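Local coordinates for protein beta-1,3-glucanosyltransferase (Rhizomucor miehei CAU432, PDB 4WTP) that is a carbohydrate-active enzyme of glycosyl hydrolase family 17, built as a single-chain eight-stranded beta/alpha barrel, at residues F37-N45 with D260-Y271; T87-M98 with D121-S132. All blocks are in the same frame, centred on the assembly; numbering follows the deposited sequence. Where two conformers were deposited one is given.

Interaction 1 of 2, residues F37-N45 with D260-Y271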
loop_
_atom_site.group_PDB
_atom_site.type_symbol
_atom_site.label_atom_id
_atom_site.label_comp_id
_atom_site.label_asym_id
_atom_site.label_seq_id
_atom_site.Cartn_x
_atom_site.Cartn_y
_atom_site.Cartn_z
ATOM N N PHE A 37 -10.608 -7.920 -2.645
ATOM C CA PHE A 37 -9.728 -6.761 -2.448
ATOM C C PHE A 37 -9.479 -6.079 -3.769
ATOM O O PHE A 37 -9.110 -6.738 -4.747
ATOM C CB PHE A 37 -8.362 -7.205 -1.919
ATOM C CG PHE A 37 -8.392 -7.817 -0.549
ATOM C CD1 PHE A 37 -8.276 -7.041 0.609
ATOM C CD2 PHE A 37 -8.450 -9.209 -0.411
ATOM C CE1 PHE A 37 -8.276 -7.641 1.852
ATOM C CE2 PHE A 37 -8.430 -9.810 0.833
ATOM C CZ PHE A 37 -8.359 -9.019 1.967
ATOM N N TYR A 38 -9.601 -4.753 -3.799
ATOM C CA TYR A 38 -9.121 -3.993 -4.944
ATOM C C TYR A 38 -7.627 -4.334 -5.167
ATOM O O TYR A 38 -7.178 -4.579 -6.298
ATOM C CB TYR A 38 -9.313 -2.490 -4.703
ATOM C CG TYR A 38 -8.633 -1.644 -5.746
ATOM C CD1 TYR A 38 -9.238 -1.407 -6.978
ATOM C CD2 TYR A 38 -7.385 -1.063 -5.496
ATOM C CE1 TYR A 38 -8.607 -0.638 -7.936
ATOM C CE2 TYR A 38 -6.760 -0.292 -6.456
ATOM C CZ TYR A 38 -7.370 -0.082 -7.675
ATOM O OH TYR A 38 -6.732 0.695 -8.627
ATOM N N GLY A 39 -6.855 -4.342 -4.088
ATOM C CA GLY A 39 -5.474 -4.801 -4.151
ATOM C C GLY A 39 -4.935 -5.011 -2.764
ATOM O O GLY A 39 -5.572 -4.618 -1.791
ATOM N N ILE A 40 -3.777 -5.662 -2.663
ATOM C CA ILE A 40 -3.188 -5.969 -1.354
ATOM C C ILE A 40 -1.708 -5.600 -1.349
ATOM O O ILE A 40 -0.947 -5.895 -2.305
ATOM C CB ILE A 40 -3.356 -7.470 -1.000
ATOM C CG1 ILE A 40 -4.811 -7.920 -1.054
ATOM C CG2 ILE A 40 -2.898 -7.734 0.413
ATOM C CD1 ILE A 40 -4.992 -9.418 -0.914
ATOM N N ASN A 41 -1.295 -4.941 -0.263
ATOM C CA ASN A 41 0.086 -4.610 -0.040
ATOM C C ASN A 41 0.918 -5.866 0.210
ATOM O O ASN A 41 0.500 -6.735 0.979
ATOM C CB ASN A 41 0.205 -3.654 1.139
ATOM C CG ASN A 41 -0.281 -2.260 0.773
ATOM O OD1 ASN A 41 0.229 -1.632 -0.166
ATOM N ND2 ASN A 41 -1.287 -1.786 1.470
ATOM N N TYR A 42 2.084 -5.932 -0.420
ATOM C CA TYR A 42 2.936 -7.106 -0.358
ATOM C C TYR A 42 4.311 -6.735 0.137
ATOM O O TYR A 42 5.072 -6.086 -0.576
ATOM C CB TYR A 42 2.981 -7.774 -1.749
ATOM C CG TYR A 42 3.935 -8.932 -1.834
ATOM C CD1 TYR A 42 3.616 -10.149 -1.251
ATOM C CD2 TYR A 42 5.173 -8.797 -2.472
ATOM C CE1 TYR A 42 4.486 -11.224 -1.320
ATOM C CE2 TYR A 42 6.062 -9.867 -2.561
ATOM C CZ TYR A 42 5.698 -11.085 -1.998
ATOM O OH TYR A 42 6.556 -12.161 -2.064
ATOM N N GLY A 43 4.633 -7.163 1.355
ATOM C CA GLY A 43 5.894 -6.792 1.979
ATOM C C GLY A 43 7.054 -7.644 1.514
ATOM O O GLY A 43 6.877 -8.802 1.182
ATOM N N VAL A 44 8.237 -7.042 1.489
ATOM C CA VAL A 44 9.468 -7.718 1.106
ATOM C C VAL A 44 10.484 -7.694 2.250
ATOM O O VAL A 44 10.786 -6.624 2.781
ATOM C CB VAL A 44 10.067 -7.032 -0.140
ATOM C CG1 VAL A 44 11.571 -7.301 -0.245
ATOM C CG2 VAL A 44 9.311 -7.468 -1.386
ATOM N N ASN A 45 10.993 -8.874 2.631
ATOM C CA ASN A 45 12.073 -9.004 3.604
ATOM C C ASN A 45 13.409 -8.834 2.898
ATOM O O ASN A 45 13.874 -9.731 2.183
ATOM C CB ASN A 45 12.017 -10.381 4.295
ATOM C CG ASN A 45 13.061 -10.555 5.394
ATOM O OD1 ASN A 45 13.875 -9.672 5.652
ATOM N ND2 ASN A 45 13.011 -11.695 6.070
ATOM N N ASP A 260 -11.019 3.047 -3.865
ATOM C CA ASP A 260 -9.999 2.025 -4.130
ATOM C C ASP A 260 -9.048 1.910 -2.931
ATOM O O ASP A 260 -8.471 2.908 -2.495
ATOM C CB ASP A 260 -9.188 2.343 -5.407
ATOM C CG ASP A 260 -10.013 2.336 -6.685
ATOM O OD1 ASP A 260 -11.110 1.741 -6.710
ATOM O OD2 ASP A 260 -9.490 2.907 -7.657
ATOM N N LEU A 261 -8.914 0.681 -2.428
ATOM C CA LEU A 261 -8.143 0.398 -1.229
ATOM C C LEU A 261 -7.091 -0.688 -1.457
ATOM O O LEU A 261 -7.417 -1.761 -1.992
ATOM C CB LEU A 261 -9.098 -0.087 -0.124
ATOM C CG LEU A 261 -8.468 -0.821 1.064
ATOM C CD1 LEU A 261 -7.653 0.164 1.866
ATOM C CD2 LEU A 261 -9.546 -1.492 1.908
ATOM N N LEU A 262 -5.867 -0.430 -1.008
ATOM C CA LEU A 262 -4.836 -1.479 -0.920
ATOM C C LEU A 262 -4.759 -1.882 0.552
ATOM O O LEU A 262 -4.336 -1.070 1.405
ATOM C CB LEU A 262 -3.482 -0.931 -1.380
ATOM C CG LEU A 262 -3.454 -0.435 -2.827
ATOM C CD1 LEU A 262 -2.085 0.189 -3.123
ATOM C CD2 LEU A 262 -3.830 -1.556 -3.808
ATOM N N TYR A 263 -5.183 -3.103 0.844
ATOM C CA TYR A 263 -5.232 -3.546 2.237
ATOM C C TYR A 263 -3.833 -3.909 2.753
ATOM O O TYR A 263 -3.013 -4.437 2.008
ATOM C CB TYR A 263 -6.198 -4.730 2.369
ATOM C CG TYR A 263 -6.510 -5.016 3.817
ATOM C CD1 TYR A 263 -7.455 -4.255 4.518
ATOM C CD2 TYR A 263 -5.793 -5.977 4.520
ATOM C CE1 TYR A 263 -7.685 -4.453 5.867
ATOM C CE2 TYR A 263 -6.015 -6.178 5.875
ATOM C CZ TYR A 263 -6.955 -5.412 6.531
ATOM O OH TYR A 263 -7.152 -5.562 7.890
ATOM N N PHE A 264 -3.568 -3.612 4.021
ATOM C CA PHE A 264 -2.261 -3.909 4.634
ATOM C C PHE A 264 -2.433 -5.008 5.683
ATOM O O PHE A 264 -3.090 -4.759 6.694
ATOM C CB PHE A 264 -1.700 -2.637 5.311
ATOM C CG PHE A 264 -0.293 -2.796 5.784
ATOM C CD1 PHE A 264 -0.019 -3.290 7.074
ATOM C CD2 PHE A 264 0.769 -2.536 4.920
ATOM C CE1 PHE A 264 1.294 -3.479 7.497
ATOM C CE2 PHE A 264 2.080 -2.727 5.342
ATOM C CZ PHE A 264 2.346 -3.208 6.628
ATOM N N SER A 265 -1.876 -6.193 5.488
ATOM C CA SER A 265 -1.010 -6.547 4.353
ATOM C C SER A 265 -1.318 -7.998 3.982
ATOM O O SER A 265 -2.164 -8.646 4.610
ATOM C CB SER A 265 0.478 -6.432 4.773
ATOM O OG SER A 265 0.801 -7.341 5.820
ATOM N N ALA A 266 -0.632 -8.506 2.956
ATOM C CA ALA A 266 -0.890 -9.857 2.487
ATOM C C ALA A 266 -0.582 -10.931 3.549
ATOM O O ALA A 266 -1.432 -11.779 3.856
ATOM C CB ALA A 266 -0.096 -10.126 1.203
ATOM N N PHE A 267 0.632 -10.871 4.083
ATOM C CA PHE A 267 1.143 -11.919 4.982
ATOM C C PHE A 267 1.724 -11.342 6.258
ATOM O O PHE A 267 2.271 -10.248 6.237
ATOM C CB PHE A 267 2.232 -12.743 4.284
ATOM C CG PHE A 267 1.770 -13.309 2.979
ATOM C CD1 PHE A 267 0.868 -14.365 2.958
ATOM C CD2 PHE A 267 2.215 -12.779 1.752
ATOM C CE1 PHE A 267 0.407 -14.883 1.759
ATOM C CE2 PHE A 267 1.755 -13.308 0.543
ATOM C CZ PHE A 267 0.854 -14.365 0.547
ATOM N N ASP A 268 1.581 -12.060 7.373
ATOM C CA ASP A 268 2.303 -11.686 8.585
ATOM C C ASP A 268 3.806 -11.620 8.269
ATOM O O ASP A 268 4.323 -12.414 7.474
ATOM C CB ASP A 268 2.108 -12.734 9.675
ATOM C CG ASP A 268 0.750 -12.703 10.294
ATOM O OD1 ASP A 268 0.042 -11.658 10.192
ATOM O OD2 ASP A 268 0.354 -13.742 10.898
ATOM N N GLU A 269 4.492 -10.683 8.898
ATOM C CA GLU A 269 5.925 -10.511 8.690
ATOM C C GLU A 269 6.664 -10.596 10.025
ATOM O O GLU A 269 6.858 -9.585 10.707
ATOM C CB GLU A 269 6.182 -9.178 8.015
ATOM C CG GLU A 269 5.605 -9.117 6.603
ATOM C CD GLU A 269 5.962 -7.810 5.906
ATOM O OE1 GLU A 269 6.939 -7.772 5.120
ATOM O OE2 GLU A 269 5.280 -6.804 6.163
ATOM N N PRO A 270 7.076 -11.823 10.404
ATOM C CA PRO A 270 7.730 -12.109 11.695
ATOM C C PRO A 270 8.920 -11.227 12.055
ATOM O O PRO A 270 9.181 -11.071 13.234
ATOM C CB PRO A 270 8.188 -13.568 11.557
ATOM C CG PRO A 270 7.283 -14.158 10.539
ATOM C CD PRO A 270 6.929 -13.037 9.588
ATOM N N TYR A 271 9.611 -10.649 11.073
ATOM C CA TYR A 271 10.827 -9.886 11.378
ATOM C C TYR A 271 10.575 -8.533 12.058
ATOM O O TYR A 271 11.468 -7.969 12.718
ATOM C CB TYR A 271 11.713 -9.738 10.132
ATOM C CG TYR A 271 11.342 -8.603 9.187
ATOM C CD1 TYR A 271 11.880 -7.328 9.369
ATOM C CD2 TYR A 271 10.482 -8.815 8.098
ATOM C CE1 TYR A 271 11.558 -6.285 8.509
ATOM C CE2 TYR A 271 10.148 -7.777 7.233
ATOM C CZ TYR A 271 10.694 -6.511 7.443
ATOM O OH TYR A 271 10.373 -5.480 6.614
HETATM O O HOH W 1 -8.766 -3.880 -0.727
HETATM O O HOH W 2 2.884 -8.849 3.188
#
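G39 and I40 run parallel to L262 and Y263, with G39 CA 4.7 Å from L262 CA. Y263 N donates to G39 O at 3.1 Å and N41 N to Y263 O at 2.9 Å; the bond from G39 N to L261 O is weak. Past the strands the cis peptide between F264 and S265 redirects the chain, and A266 N reaches N41 O, 2.9 Å away and almost straight beyond the carbonyl. A water then accepts from both G43 N and F267 N, carrying the pairing one step further.

At the start of the pair, D260 lies flat over one face of the Y38 ring: its CB sits 3.6 Å from the Y38 ring centroid in a CH-pi contact, and the carboxylate stacks on the ring with planes 6° apart. D260 OD2 also makes a salt bridge to K220. L262 CD2 packs directly on G39 CA, 3.7 Å away, beside this glycine's bare backbone. N41 holds CG beside its own backbone N (chi1 -73°); from there ND2 adds a weak bond to Y263 O and a further one to S222 O, while OD1 takes R70. On the side facing helix 240-256, F37 CD1 meets Y263 CB at 3.6 Å, the two rings set obliquely. Further along, Y42 and F267 meet rim to rim, CE1 of Y42 being 3.9 Å from CE2 of F267.

This is the seam of a TIM barrel, where the first strand meets the eighth; a non-proline cis peptide just after the last strand is a familiar feature of related glycoside hydrolases.

Interaction 2 of 2, residues T87-M98 with D121-S132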
loop_
_atom_site.group_PDB
_atom_site.type_symbol
_atom_site.label_atom_id
_atom_site.label_comp_id
_atom_site.label_asym_id
_atom_site.label_seq_id
_atom_site.Cartn_x
_atom_site.Cartn_y
_atom_site.Cartn_z
ATOM N N THR A 87 3.353 -10.996 -11.524
ATOM C CA THR A 87 1.992 -10.532 -11.785
ATOM C C THR A 87 1.609 -10.787 -13.259
ATOM O O THR A 87 0.503 -11.224 -13.561
ATOM C CB THR A 87 1.767 -9.048 -11.399
ATOM O OG1 THR A 87 2.786 -8.209 -11.979
ATOM C CG2 THR A 87 1.745 -8.891 -9.868
ATOM N N GLN A 88 2.525 -10.448 -14.174
ATOM C CA GLN A 88 2.213 -10.584 -15.615
ATOM C C GLN A 88 1.959 -12.042 -16.002
ATOM O O GLN A 88 0.995 -12.336 -16.707
ATOM C CB GLN A 88 3.278 -9.945 -16.504
ATOM C CG GLN A 88 3.227 -8.407 -16.493
ATOM C CD GLN A 88 4.533 -7.729 -16.900
ATOM O OE1 GLN A 88 5.379 -8.329 -17.566
ATOM N NE2 GLN A 88 4.710 -6.471 -16.487
ATOM N N ALA A 89 2.766 -12.929 -15.434
ATOM C CA ALA A 89 2.568 -14.375 -15.606
ATOM C C ALA A 89 1.191 -14.857 -15.124
ATOM O O ALA A 89 0.600 -15.782 -15.696
ATOM C CB ALA A 89 3.676 -15.148 -14.916
ATOM N N LEU A 90 0.681 -14.222 -14.068
ATOM C CA LEU A 90 -0.583 -14.642 -13.450
ATOM C C LEU A 90 -1.756 -13.803 -13.899
ATOM O O LEU A 90 -2.895 -14.039 -13.474
ATOM C CB LEU A 90 -0.471 -14.621 -11.921
ATOM C CG LEU A 90 0.578 -15.569 -11.341
ATOM C CD1 LEU A 90 0.591 -15.476 -9.824
ATOM C CD2 LEU A 90 0.308 -16.992 -11.804
ATOM N N GLY A 91 -1.492 -12.835 -14.779
ATOM C CA GLY A 91 -2.558 -11.980 -15.292
ATOM C C GLY A 91 -3.036 -10.986 -14.240
ATOM O O GLY A 91 -4.207 -10.559 -14.272
ATOM N N MET A 92 -2.151 -10.676 -13.298
ATOM C CA MET A 92 -2.460 -9.732 -12.218
ATOM C C MET A 92 -1.975 -8.304 -12.533
ATOM O O MET A 92 -1.185 -8.107 -13.455
ATOM C CB MET A 92 -1.853 -10.225 -10.883
ATOM C CG MET A 92 -2.298 -11.618 -10.410
ATOM S SD MET A 92 -1.517 -12.247 -8.877
ATOM C CE MET A 92 -2.477 -11.317 -7.648
ATOM N N ARG A 93 -2.439 -7.328 -11.748
ATOM C CA ARG A 93 -2.015 -5.932 -11.906
ATOM C C ARG A 93 -1.143 -5.505 -10.718
ATOM O O ARG A 93 -1.086 -6.236 -9.706
ATOM C CB ARG A 93 -3.225 -5.004 -11.973
ATOM C CG ARG A 93 -4.403 -5.502 -12.789
ATOM C CD ARG A 93 -4.211 -5.204 -14.244
ATOM N NE ARG A 93 -3.960 -3.784 -14.507
ATOM C CZ ARG A 93 -3.596 -3.321 -15.706
ATOM N NH1 ARG A 93 -3.417 -4.157 -16.724
ATOM N NH2 ARG A 93 -3.395 -2.023 -15.876
ATOM N N ILE A 94 -0.523 -4.329 -10.796
ATOM C CA ILE A 94 0.417 -3.903 -9.755
ATOM C C ILE A 94 0.469 -2.391 -9.581
ATOM O O ILE A 94 0.424 -1.643 -10.561
ATOM C CB ILE A 94 1.842 -4.482 -10.011
ATOM C CG1 ILE A 94 2.747 -4.289 -8.806
ATOM C CG2 ILE A 94 2.470 -3.963 -11.304
ATOM C CD1 ILE A 94 4.009 -5.156 -8.846
ATOM N N TYR A 95 0.623 -1.922 -8.340
ATOM C CA TYR A 95 1.059 -0.545 -8.060
ATOM C C TYR A 95 2.515 -0.655 -7.661
ATOM O O TYR A 95 2.873 -1.444 -6.767
ATOM C CB TYR A 95 0.298 0.066 -6.873
ATOM C CG TYR A 95 -1.036 0.680 -7.226
ATOM C CD1 TYR A 95 -2.141 -0.110 -7.561
ATOM C CD2 TYR A 95 -1.197 2.065 -7.184
ATOM C CE1 TYR A 95 -3.377 0.480 -7.870
ATOM C CE2 TYR A 95 -2.401 2.653 -7.474
ATOM C CZ TYR A 95 -3.465 1.867 -7.852
ATOM O OH TYR A 95 -4.679 2.458 -8.115
ATOM N N LEU A 96 3.375 0.119 -8.319
ATOM C CA LEU A 96 4.790 0.156 -7.956
ATOM C C LEU A 96 5.085 1.332 -7.042
ATOM O O LEU A 96 4.867 2.493 -7.385
ATOM C CB LEU A 96 5.634 0.306 -9.224
ATOM C CG LEU A 96 5.641 -0.830 -10.237
ATOM C CD1 LEU A 96 6.531 -0.511 -11.443
ATOM C CD2 LEU A 96 6.131 -2.101 -9.572
ATOM N N GLY A 97 5.609 1.036 -5.849
ATOM C CA GLY A 97 6.014 2.076 -4.913
ATOM C C GLY A 97 7.494 2.362 -5.075
ATOM O O GLY A 97 8.293 1.427 -5.317
ATOM N N MET A 98 7.835 3.639 -4.941
ATOM C CA MET A 98 9.210 4.104 -4.814
ATOM C C MET A 98 9.455 4.390 -3.352
ATOM O O MET A 98 8.620 5.023 -2.686
ATOM C CB MET A 98 9.426 5.401 -5.604
ATOM C CG MET A 98 9.088 5.304 -7.093
ATOM S SD MET A 98 9.311 6.845 -8.042
ATOM C CE MET A 98 11.125 6.900 -8.172
ATOM N N ASP A 121 8.425 -4.791 -19.296
ATOM C CA ASP A 121 7.061 -4.462 -19.634
ATOM C C ASP A 121 6.392 -3.802 -18.408
ATOM O O ASP A 121 6.487 -4.348 -17.297
ATOM C CB ASP A 121 6.360 -5.773 -19.995
ATOM C CG ASP A 121 4.933 -5.588 -20.438
ATOM O OD1 ASP A 121 4.454 -4.456 -20.577
ATOM O OD2 ASP A 121 4.303 -6.633 -20.724
ATOM N N VAL A 122 5.754 -2.656 -18.598
ATOM C CA VAL A 122 5.080 -1.968 -17.465
ATOM C C VAL A 122 3.589 -1.804 -17.745
ATOM O O VAL A 122 2.902 -0.940 -17.157
ATOM C CB VAL A 122 5.700 -0.590 -17.118
ATOM C CG1 VAL A 122 7.083 -0.788 -16.532
ATOM C CG2 VAL A 122 5.728 0.332 -18.331
ATOM N N SER A 123 3.072 -2.629 -18.650
ATOM C CA SER A 123 1.696 -2.434 -19.107
ATOM C C SER A 123 0.634 -2.765 -18.063
ATOM O O SER A 123 -0.508 -2.343 -18.206
ATOM C CB SER A 123 1.460 -3.229 -20.377
ATOM O OG SER A 123 1.496 -4.628 -20.163
ATOM N N ASN A 124 1.018 -3.500 -17.022
ATOM C CA ASN A 124 0.031 -3.872 -16.003
ATOM C C ASN A 124 0.134 -3.025 -14.752
ATOM O O ASN A 124 -0.418 -3.391 -13.710
ATOM C CB ASN A 124 0.108 -5.350 -15.654
ATOM C CG ASN A 124 1.384 -5.717 -14.907
ATOM O OD1 ASN A 124 2.470 -5.161 -15.134
ATOM N ND2 ASN A 124 1.236 -6.676 -13.970
ATOM N N VAL A 125 0.797 -1.874 -14.859
ATOM C CA VAL A 125 1.040 -1.002 -13.717
ATOM C C VAL A 125 -0.090 0.010 -13.648
ATOM O O VAL A 125 -0.311 0.796 -14.581
ATOM C CB VAL A 125 2.405 -0.270 -13.843
ATOM C CG1 VAL A 125 2.572 0.806 -12.774
ATOM C CG2 VAL A 125 3.560 -1.256 -13.772
ATOM N N ASP A 126 -0.802 0.032 -12.518
ATOM C CA ASP A 126 -1.947 0.908 -12.331
ATOM C C ASP A 126 -1.571 2.220 -11.665
ATOM O O ASP A 126 -2.401 3.114 -11.520
ATOM C CB ASP A 126 -3.045 0.217 -11.539
ATOM C CG ASP A 126 -3.778 -0.816 -12.363
ATOM O OD1 ASP A 126 -4.058 -0.580 -13.558
ATOM O OD2 ASP A 126 -4.056 -1.895 -11.860
ATOM N N GLY A 127 -0.328 2.347 -11.219
ATOM C CA GLY A 127 0.111 3.594 -10.598
ATOM C C GLY A 127 1.523 3.475 -10.085
ATOM O O GLY A 127 1.981 2.356 -9.782
ATOM N N LEU A 128 2.184 4.625 -9.994
ATOM C CA LEU A 128 3.491 4.727 -9.383
ATOM C C LEU A 128 3.329 5.591 -8.121
ATOM O O LEU A 128 2.871 6.749 -8.212
ATOM C CB LEU A 128 4.434 5.386 -10.372
ATOM C CG LEU A 128 5.908 5.429 -10.012
ATOM C CD1 LEU A 128 6.544 4.077 -9.699
ATOM C CD2 LEU A 128 6.628 6.054 -11.177
ATOM N N ILE A 129 3.729 5.043 -6.979
ATOM C CA ILE A 129 3.563 5.729 -5.708
ATOM C C ILE A 129 4.912 6.322 -5.313
ATOM O O ILE A 129 5.851 5.604 -4.963
ATOM C CB ILE A 129 3.031 4.772 -4.626
ATOM C CG1 ILE A 129 1.783 3.999 -5.102
ATOM C CG2 ILE A 129 2.745 5.560 -3.343
ATOM C CD1 ILE A 129 1.360 2.907 -4.129
ATOM N N VAL A 130 5.027 7.637 -5.411
ATOM C CA VAL A 130 6.300 8.324 -5.271
ATOM C C VAL A 130 6.506 8.634 -3.795
ATOM O O VAL A 130 6.188 9.723 -3.320
ATOM C CB VAL A 130 6.365 9.594 -6.153
ATOM C CG1 VAL A 130 7.769 10.191 -6.102
ATOM C CG2 VAL A 130 5.955 9.251 -7.582
ATOM N N GLY A 131 7.025 7.640 -3.078
ATOM C CA GLY A 131 7.242 7.767 -1.647
ATOM C C GLY A 131 6.032 7.406 -0.818
ATOM O O GLY A 131 4.879 7.495 -1.272
ATOM N N SER A 132 6.302 7.029 0.420
ATOM C CA SER A 132 5.254 6.797 1.414
ATOM C C SER A 132 5.689 7.410 2.728
ATOM O O SER A 132 6.759 7.065 3.256
ATOM C CB SER A 132 5.051 5.292 1.612
ATOM O OG SER A 132 4.105 5.041 2.653
#
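I94, L96 and V125 form the apolar centre: V125 CG2 touches I94 CG2 at 3.8 Å and also rests against L96 CD1. Further along the same face, L128 CD1 wedges between L96 CB and M98 CG, 3.8 Å from the latter, and M98 SD lies beside the two methyls of V130. Helices 79-90 and 142-156 pack onto this layer.

On the other face the Y95 ring lies over the D126-G127 peptide, room for it being left by the missing side chain of G127; G127 N, buried beneath the ring, has no hydrogen-bond partner in the model. I129 CD1 closes in obliquely, 4.1 Å from Y95 CD2. Strands 93-98 and 125-132 are parallel, at 16° to each other, and are laced by backbone bonds such as M98 N to I129 O at 2.8 Å. Between the I94-V125 and L96-L128 pairs the second strand carries one extra residue, a bulge around D126.

Polar groups close the end where the strands begin. N124, its CG between backbone N and carbonyl carbon (chi1 69°), turns its amide back toward helix 79-90: ND2 spends both hydrogens in the amide plane, on M92 O at 2.9 Å and on T87 OG1 at 3.0 Å, while T87 OG1 also bonds A83 O. Q88 NE2 gives a nearly straight bond to N124 OD1 (2.9 Å) from above its carbonyl plane, and a second to D121 O. R93, bent along its chain, grips D126 side-on, NH2 to OD1 at 2.8 Å and NE to OD2, with N124 CA over one guanidinium face; R68 shares D126 OD2.

Strand 93-98, helix 104-119 and strand 125-132 make a beta-alpha-beta unit, the repeating element of a TIM barrel.

Both contacts join neighbouring strands of one barrel wall, their centres about 14 Å apart, with strand 68-71 between strands 93-98 and 39-41. Interaction 1 closes the barrel through strands far apart in sequence; interaction 2, local in sequence, is nested inside the loop it closes. They meet in the barrel interior, where Y38 OH lies 2.8 Å from Y95 OH, a probable hydrogen bond, and L262 CD1 packs 4.3 Å from Y95 CG. K220 ties the two together, pairing with D260 and bonding Y95 OH. R68 does likewise from strand 68-71, reaching Y38 O in one contact and D126 OD2 in the other.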